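Local atomic coordinates of acyl-coenzyme A oxidase 3 (Yarrowia lipolytica, PDB entry 5YS9), a protein that oxidises acyl-CoA to trans-2-enoyl-CoA with FAD as cofactor, passing the electrons to molecular oxygen to give hydrogen peroxide in peroxisomal fatty acid beta-oxidation. Residues Leu62-Met76 / Thr84-Trp96. Sequence-based numbering, arbitrary orientation.
Sequences LERDPVLNVSGDYDM and TAVARIAALSGHW
Thr-84 and Met-76 meet tip to tip, with OG1 3.8 Å from SD; the hydroxyl is hydrogen-bonded to Gln-80 O, one turn back in the helix, and the soft thioether simply packs against it. One turn on, the small side chain of Ala-87 lets Val-67 come close to the helix backbone, its CG2 3.5 Å from Ala-87 O.

Arg-88 spans from the helix to the type I turn Val-70 to Asp-73, a task suited to a long side chain with an apolar stem and a charged end. Bends at chi2 and chi3 let the stem cross Leu-68 obliquely, CG 3.3 Å from CD2, before the guanidinium turns to Asp-73. There NH2 donates to Asp-73 OD2 at 2.5 Å in a salt bridge. OD2 lies close to the guanidinium plane, whereas NH2 meets it on the syn side, tilted 33° out of the carboxylate plane. Thr-84 OG1 sits over the centre of one guanidinium face and Leu-68 O over the other, offset toward the rim; neither is a bond. A second salt bridge, to Asp-115, shares NH2, so two acids probably balance this buried charge.

Beyond it, Ala-91 is small enough for Val-67 CG1 to approach its CB to 3.5 Å. The branched end of Leu-92 reaches both leucines of 62-76 in one apolar cluster, CD2 touching Leu-68 CD1 at 3.8 Å and Leu-62 CD2 at 4.1 Å; helix 101-111 adds His-111 beside Leu-92 and Leu-110 beside Leu-62.

An apolar seam and the ion pair of a buried arginine thus fasten the connection between helices 49-63 and 78-92 back onto the second helix, within the helical N-terminal domain of the acyl-CoA oxidase/dehydrogenase fold.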
ATOM      1  N   LEU A  62      -8.305  19.075  21.369  1.00 36.76           N
ATOM      2  CA  LEU A  62      -7.980  19.102  19.959  1.00 35.10           C
ATOM      3  C   LEU A  62      -9.174  19.233  19.037  1.00 37.87           C
ATOM      4  O   LEU A  62      -9.198  20.047  18.136  1.00 34.87           O
ATOM      5  CB  LEU A  62      -7.231  17.822  19.593  1.00 34.25           C
ATOM      6  CG  LEU A  62      -5.830  17.608  20.150  1.00 32.16           C
ATOM      7  CD1 LEU A  62      -5.458  16.144  20.139  1.00 32.86           C
ATOM      8  CD2 LEU A  62      -4.821  18.403  19.366  1.00 32.64           C
ATOM      9  N   GLU A  63     -10.176  18.420  19.292  1.00 40.86           N
ATOM     10  CA  GLU A  63     -11.337  18.337  18.434  1.00 41.60           C
ATOM     11  C   GLU A  63     -12.189  19.589  18.433  1.00 39.14           C
ATOM     12  O   GLU A  63     -12.791  19.944  17.445  1.00 40.02           O
ATOM     13  CB  GLU A  63     -12.120  17.069  18.702  1.00 44.38           C
ATOM     14  CG  GLU A  63     -13.155  17.168  19.778  1.00 51.77           C
ATOM     15  CD  GLU A  63     -13.798  15.840  20.032  1.00 52.64           C
ATOM     16  OE1 GLU A  63     -14.996  15.712  19.752  1.00 58.19           O
ATOM     17  OE2 GLU A  63     -13.111  14.924  20.490  1.00 65.51           O
ATOM     18  N   ARG A  64     -12.263  20.211  19.594  1.00 36.30           N
ATOM     19  CA  ARG A  64     -13.012  21.423  19.793  1.00 33.25           C
ATOM     20  C   ARG A  64     -12.380  22.634  19.139  1.00 32.64           C
ATOM     21  O   ARG A  64     -13.044  23.621  18.916  1.00 33.40           O
ATOM     22  CB  ARG A  64     -13.248  21.659  21.274  1.00 32.88           C
ATOM     23  CG  ARG A  64     -14.353  20.806  21.857  1.00 33.30           C
ATOM     24  CD  ARG A  64     -14.584  21.156  23.304  1.00 31.83           C
ATOM     25  NE  ARG A  64     -15.730  20.483  23.878  1.00 31.23           N
ATOM     26  CZ  ARG A  64     -16.123  20.640  25.128  1.00 28.75           C
ATOM     27  NH1 ARG A  64     -15.456  21.444  25.919  1.00 30.17           N
ATOM     28  NH2 ARG A  64     -17.173  19.993  25.585  1.00 29.19           N
ATOM     29  N   ASP A  65     -11.087  22.566  18.861  1.00 33.92           N
ATOM     30  CA  ASP A  65     -10.379  23.714  18.340  1.00 35.43           C
ATOM     31  C   ASP A  65     -10.765  24.010  16.899  1.00 35.17           C
ATOM     32  O   ASP A  65     -10.568  23.204  16.010  1.00 37.22           O
ATOM     33  CB  ASP A  65      -8.892  23.449  18.430  1.00 37.89           C
ATOM     34  CG  ASP A  65      -8.080  24.696  18.425  1.00 40.81           C
ATOM     35  OD1 ASP A  65      -8.427  25.625  17.698  1.00 47.80           O
ATOM     36  OD2 ASP A  65      -7.088  24.749  19.150  1.00 41.98           O
ATOM     37  N   PRO A  66     -11.336  25.178  16.656  1.00 38.20           N
ATOM     38  CA  PRO A  66     -11.866  25.499  15.335  1.00 36.31           C
ATOM     39  C   PRO A  66     -10.811  25.544  14.239  1.00 35.00           C
ATOM     40  O   PRO A  66     -11.072  25.097  13.144  1.00 39.01           O
ATOM     41  CB  PRO A  66     -12.497  26.873  15.541  1.00 38.44           C
ATOM     42  CG  PRO A  66     -12.776  26.935  16.985  1.00 41.08           C
ATOM     43  CD  PRO A  66     -11.608  26.260  17.606  1.00 39.34           C
ATOM     44  N   VAL A  67      -9.644  26.086  14.525  1.00 35.67           N
ATOM     45  CA  VAL A  67      -8.581  26.138  13.547  1.00 35.90           C
ATOM     46  C   VAL A  67      -8.065  24.745  13.174  1.00 33.57           C
ATOM     47  O   VAL A  67      -7.701  24.504  12.049  1.00 34.60           O
ATOM     48  CB  VAL A  67      -7.501  27.183  13.905  1.00 40.15           C
ATOM     49  CG1 VAL A  67      -7.402  27.378  15.393  1.00 38.45           C
ATOM     50  CG2 VAL A  67      -6.165  26.874  13.271  1.00 39.39           C
ATOM     51  N   LEU A  68      -8.032  23.845  14.136  1.00 34.52           N
ATOM     52  CA  LEU A  68      -7.643  22.454  13.914  1.00 32.92           C
ATOM     53  C   LEU A  68      -8.545  21.562  13.053  1.00 32.92           C
ATOM     54  O   LEU A  68      -8.092  20.562  12.555  1.00 39.37           O
ATOM     55  CB  LEU A  68      -7.338  21.758  15.232  1.00 34.52           C
ATOM     56  CG  LEU A  68      -6.258  22.416  16.077  1.00 33.76           C
ATOM     57  CD1 LEU A  68      -5.866  21.520  17.230  1.00 34.94           C
ATOM     58  CD2 LEU A  68      -5.057  22.796  15.247  1.00 32.55           C
ATOM     59  N   ASN A  69      -9.772  21.969  12.817  1.00 37.63           N
ATOM     60  CA  ASN A  69     -10.763  21.078  12.265  1.00 35.52           C
ATOM     61  C   ASN A  69     -10.302  20.424  10.964  1.00 38.30           C
ATOM     62  O   ASN A  69      -9.884  21.084  10.038  1.00 39.08           O
ATOM     63  CB  ASN A  69     -12.011  21.916  12.038  1.00 35.61           C
ATOM     64  CG  ASN A  69     -13.142  21.150  11.434  1.00 37.77           C
ATOM     65  OD1 ASN A  69     -13.774  20.354  12.085  1.00 44.69           O
ATOM     66  ND2 ASN A  69     -13.425  21.421  10.187  1.00 44.96           N
ATOM     67  N   VAL A  70     -10.420  19.108  10.903  1.00 43.08           N
ATOM     68  CA  VAL A  70      -9.906  18.332   9.802  1.00 38.21           C
ATOM     69  C   VAL A  70     -10.989  17.996   8.810  1.00 35.78           C
ATOM     70  O   VAL A  70     -10.690  17.535   7.722  1.00 34.15           O
ATOM     71  CB  VAL A  70      -9.171  17.065  10.287  1.00 36.93           C
ATOM     72  CG1 VAL A  70      -7.904  17.482  11.016  1.00 36.21           C
ATOM     73  CG2 VAL A  70     -10.061  16.190  11.166  1.00 38.02           C
ATOM     74  N   SER A  71     -12.235  18.287   9.146  1.00 40.20           N
ATOM     75  CA  SER A  71     -13.376  17.867   8.305  1.00 40.67           C
ATOM     76  C   SER A  71     -13.212  18.115   6.756  1.00 37.33           C
ATOM     77  O   SER A  71     -13.611  17.281   5.954  1.00 43.33           O
ATOM     78  CB  SER A  71     -14.647  18.497   8.823  1.00 38.72           C
ATOM     79  OG  SER A  71     -15.549  18.625   7.740  1.00 52.80           O
ATOM     80  N   GLY A  72     -12.591  19.218   6.361  1.00 33.84           N
ATOM     81  CA  GLY A  72     -12.455  19.567   4.939  1.00 32.89           C
ATOM     82  C   GLY A  72     -11.074  19.414   4.358  1.00 33.50           C
ATOM     83  O   GLY A  72     -10.812  19.897   3.264  1.00 31.93           O
ATOM     84  N   ASP A  73     -10.191  18.707   5.063  1.00 35.49           N
ATOM     85  CA  ASP A  73      -8.814  18.557   4.622  1.00 34.46           C
ATOM     86  C   ASP A  73      -8.679  17.639   3.380  1.00 32.38           C
ATOM     87  O   ASP A  73      -7.690  17.745   2.659  1.00 30.40           O
ATOM     88  CB  ASP A  73      -7.914  18.050   5.765  1.00 38.37           C
ATOM     89  CG  ASP A  73      -7.709  19.063   6.894  1.00 37.48           C
ATOM     90  OD1 ASP A  73      -8.316  20.140   6.911  1.00 42.64           O
ATOM     91  OD2 ASP A  73      -6.929  18.774   7.805  1.00 42.19           O
ATOM     92  N   TYR A  74      -9.645  16.764   3.099  1.00 29.87           N
ATOM     93  CA  TYR A  74      -9.452  15.865   1.966  1.00 29.99           C
ATOM     94  C   TYR A  74      -9.438  16.608   0.602  1.00 30.72           C
ATOM     95  O   TYR A  74      -8.795  16.162  -0.335  1.00 31.27           O
ATOM     96  CB  TYR A  74     -10.427  14.677   1.981  1.00 28.43           C
ATOM     97  CG  TYR A  74     -10.378  13.810   3.237  1.00 26.89           C
ATOM     98  CD1 TYR A  74      -9.237  13.001   3.563  1.00 27.72           C
ATOM     99  CD2 TYR A  74     -11.461  13.773   4.103  1.00 26.69           C
ATOM    100  CE1 TYR A  74      -9.222  12.210   4.722  1.00 26.13           C
ATOM    101  CE2 TYR A  74     -11.453  13.010   5.283  1.00 27.53           C
ATOM    102  CZ  TYR A  74     -10.337  12.226   5.581  1.00 27.28           C
ATOM    103  OH  TYR A  74     -10.434  11.470   6.705  1.00 29.64           O
ATOM    104  N   ASP A  75     -10.091  17.764   0.533  1.00 32.26           N
ATOM    105  CA  ASP A  75     -10.256  18.503  -0.684  1.00 32.72           C
ATOM    106  C   ASP A  75      -9.205  19.589  -0.839  1.00 34.05           C
ATOM    107  O   ASP A  75      -9.241  20.346  -1.825  1.00 35.46           O
ATOM    108  CB  ASP A  75     -11.635  19.182  -0.703  1.00 35.35           C
ATOM    109  CG  ASP A  75     -12.803  18.186  -0.746  1.00 39.28           C
ATOM    110  OD1 ASP A  75     -12.944  17.541  -1.797  1.00 40.16           O
ATOM    111  OD2 ASP A  75     -13.588  18.081   0.253  1.00 40.31           O
ATOM    112  N   MET A  76      -8.297  19.702   0.123  1.00 33.48           N
ATOM    113  CA  MET A  76      -7.345  20.814   0.157  1.00 36.68           C
ATOM    114  C   MET A  76      -6.183  20.535  -0.758  1.00 34.45           C
ATOM    115  O   MET A  76      -5.531  19.511  -0.571  1.00 37.31           O
ATOM    116  CB  MET A  76      -6.748  21.016   1.561  1.00 39.43           C
ATOM    117  CG  MET A  76      -7.614  21.776   2.520  1.00 40.19           C
ATOM    118  SD  MET A  76      -6.664  22.210   3.975  1.00 44.83           S
ATOM    119  CE  MET A  76      -7.997  22.712   5.047  1.00 38.63           C
ATOM    120  N   THR A  84      -2.387  26.281   6.132  1.00 31.52           N
ATOM    121  CA  THR A  84      -3.211  26.021   7.321  1.00 30.80           C
ATOM    122  C   THR A  84      -2.384  25.331   8.358  1.00 31.87           C
ATOM    123  O   THR A  84      -2.617  25.500   9.566  1.00 38.55           O
ATOM    124  CB  THR A  84      -4.487  25.193   7.018  1.00 30.68           C
ATOM    125  OG1 THR A  84      -4.155  24.081   6.203  1.00 32.24           O
ATOM    126  CG2 THR A  84      -5.554  26.035   6.284  1.00 27.28           C
ATOM    127  N   ALA A  85      -1.353  24.598   7.951  1.00 30.00           N
ATOM    128  CA  ALA A  85      -0.479  24.021   8.996  1.00 29.46           C
ATOM    129  C   ALA A  85       0.161  25.080   9.877  1.00 31.02           C
ATOM    130  O   ALA A  85       0.409  24.818  11.041  1.00 33.24           O
ATOM    131  CB  ALA A  85       0.561  23.102   8.420  1.00 27.24           C
ATOM    132  N   VAL A  86       0.426  26.267   9.340  1.00 31.50           N
ATOM    133  CA  VAL A  86       1.011  27.324  10.166  1.00 35.15           C
ATOM    134  C   VAL A  86      -0.007  27.870  11.145  1.00 35.01           C
ATOM    135  O   VAL A  86       0.290  28.005  12.315  1.00 35.19           O
ATOM    136  CB  VAL A  86       1.660  28.444   9.334  1.00 36.71           C
ATOM    137  CG1 VAL A  86       2.205  29.545  10.246  1.00 38.12           C
ATOM    138  CG2 VAL A  86       2.796  27.867   8.499  1.00 35.20           C
ATOM    139  N   ALA A  87      -1.222  28.091  10.684  1.00 35.05           N
ATOM    140  CA  ALA A  87      -2.284  28.557  11.545  1.00 32.16           C
ATOM    141  C   ALA A  87      -2.533  27.522  12.623  1.00 33.05           C
ATOM    142  O   ALA A  87      -2.814  27.845  13.764  1.00 30.91           O
ATOM    143  CB  ALA A  87      -3.532  28.810  10.741  1.00 29.19           C
ATOM    144  N   ARG A  88      -2.447  26.265  12.233  1.00 31.87           N
ATOM    145  CA  ARG A  88      -2.594  25.183  13.170  1.00 33.55           C
ATOM    146  C   ARG A  88      -1.487  25.203  14.232  1.00 31.39           C
ATOM    147  O   ARG A  88      -1.737  24.966  15.390  1.00 35.45           O
ATOM    148  CB  ARG A  88      -2.676  23.855  12.417  1.00 37.03           C
ATOM    149  CG  ARG A  88      -4.095  23.393  12.131  1.00 37.47           C
ATOM    150  CD  ARG A  88      -4.518  23.507  10.678  1.00 34.90           C
ATOM    151  NE  ARG A  88      -4.506  22.212  10.034  1.00 35.19           N
ATOM    152  CZ  ARG A  88      -5.516  21.654   9.380  1.00 34.67           C
ATOM    153  NH1 ARG A  88      -6.666  22.267   9.240  1.00 33.65           N
ATOM    154  NH2 ARG A  88      -5.355  20.460   8.853  1.00 32.13           N
ATOM    155  N   ILE A  89      -0.264  25.509  13.827  1.00 31.99           N
ATOM    156  CA  ILE A  89       0.856  25.608  14.745  1.00 31.88           C
ATOM    157  C   ILE A  89       0.672  26.738  15.766  1.00 34.84           C
ATOM    158  O   ILE A  89       0.994  26.587  16.930  1.00 35.70           O
ATOM    159  CB  ILE A  89       2.196  25.701  13.971  1.00 32.53           C
ATOM    160  CG1 ILE A  89       2.597  24.324  13.461  1.00 34.13           C
ATOM    161  CG2 ILE A  89       3.320  26.235  14.832  1.00 31.93           C
ATOM    162  CD1 ILE A  89       3.513  24.342  12.268  1.00 33.86           C
ATOM    163  N   ALA A  90       0.150  27.864  15.311  1.00 32.56           N
ATOM    164  CA  ALA A  90      -0.112  29.015  16.163  1.00 32.08           C
ATOM    165  C   ALA A  90      -1.134  28.674  17.256  1.00 35.00           C
ATOM    166  O   ALA A  90      -0.931  29.043  18.421  1.00 37.49           O
ATOM    167  CB  ALA A  90      -0.579  30.186  15.327  1.00 27.79           C
ATOM    168  N   ALA A  91      -2.210  27.970  16.873  1.00 33.15           N
ATOM    169  CA  ALA A  91      -3.188  27.434  17.827  1.00 30.57           C
ATOM    170  C   ALA A  91      -2.560  26.449  18.790  1.00 32.41           C
ATOM    171  O   ALA A  91      -2.679  26.640  19.967  1.00 36.18           O
ATOM    172  CB  ALA A  91      -4.365  26.789  17.120  1.00 28.78           C
ATOM    173  N   LEU A  92      -1.874  25.410  18.323  1.00 35.53           N
ATOM    174  CA  LEU A  92      -1.258  24.418  19.256  1.00 35.82           C
ATOM    175  C   LEU A  92      -0.297  25.075  20.237  1.00 37.29           C
ATOM    176  O   LEU A  92      -0.144  24.630  21.391  1.00 42.04           O
ATOM    177  CB  LEU A  92      -0.499  23.348  18.473  1.00 38.11           C
ATOM    178  CG  LEU A  92      -1.400  22.394  17.656  1.00 41.19           C
ATOM    179  CD1 LEU A  92      -0.628  21.502  16.679  1.00 39.11           C
ATOM    180  CD2 LEU A  92      -2.275  21.560  18.573  1.00 37.65           C
ATOM    181  N   SER A  93       0.357  26.128  19.749  1.00 36.27           N
ATOM    182  CA  SER A  93       1.296  26.918  20.513  1.00 38.83           C
ATOM    183  C   SER A  93       0.784  27.475  21.833  1.00 38.90           C
ATOM    184  O   SER A  93       1.570  27.691  22.745  1.00 39.97           O
ATOM    185  CB  SER A  93       1.918  28.010  19.652  1.00 39.15           C
ATOM    186  OG  SER A  93       1.691  29.265  20.178  1.00 44.18           O
ATOM    187  N   GLY A  94      -0.522  27.663  21.949  1.00 37.04           N
ATOM    188  CA  GLY A  94      -1.154  28.005  23.221  1.00 38.98           C
ATOM    189  C   GLY A  94      -0.973  27.002  24.359  1.00 40.81           C
ATOM    190  O   GLY A  94      -1.052  27.373  25.515  1.00 39.83           O
ATOM    191  N   HIS A  95      -0.732  25.734  24.048  1.00 42.46           N
ATOM    192  CA  HIS A  95      -0.611  24.717  25.089  1.00 42.06           C
ATOM    193  C   HIS A  95       0.861  24.559  25.557  1.00 39.89           C
ATOM    194  O   HIS A  95       1.142  23.851  26.501  1.00 38.30           O
ATOM    195  CB  HIS A  95      -1.209  23.371  24.597  1.00 40.49           C
ATOM    196  CG  HIS A  95      -2.619  23.473  24.052  1.00 45.14           C
ATOM    197  ND1 HIS A  95      -3.730  23.648  24.857  1.00 47.67           N
ATOM    198  CD2 HIS A  95      -3.095  23.398  22.779  1.00 44.29           C
ATOM    199  CE1 HIS A  95      -4.818  23.687  24.105  1.00 43.28           C
ATOM    200  NE2 HIS A  95      -4.456  23.552  22.841  1.00 41.97           N
ATOM    201  N   TRP A  96       1.813  25.209  24.913  1.00 41.04           N
ATOM    202  CA  TRP A  96       3.201  24.982  25.292  1.00 43.91           C
ATOM    203  C   TRP A  96       3.499  25.490  26.673  1.00 45.43           C
ATOM    204  O   TRP A  96       4.314  24.918  27.374  1.00 44.50           O
ATOM    205  CB  TRP A  96       4.164  25.676  24.352  1.00 40.68           C
ATOM    206  CG  TRP A  96       4.031  25.262  22.991  1.00 41.82           C
ATOM    207  CD1 TRP A  96       3.393  24.147  22.507  1.00 38.67           C
ATOM    208  CD2 TRP A  96       4.579  25.933  21.880  1.00 41.24           C
ATOM    209  NE1 TRP A  96       3.506  24.104  21.154  1.00 37.68           N
ATOM    210  CE2 TRP A  96       4.237  25.187  20.737  1.00 41.07           C
ATOM    211  CE3 TRP A  96       5.333  27.101  21.734  1.00 42.16           C
ATOM    212  CZ2 TRP A  96       4.624  25.578  19.444  1.00 42.66           C
ATOM    213  CZ3 TRP A  96       5.710  27.502  20.452  1.00 40.64           C
ATOM    214  CH2 TRP A  96       5.353  26.738  19.323  1.00 40.03           C
TER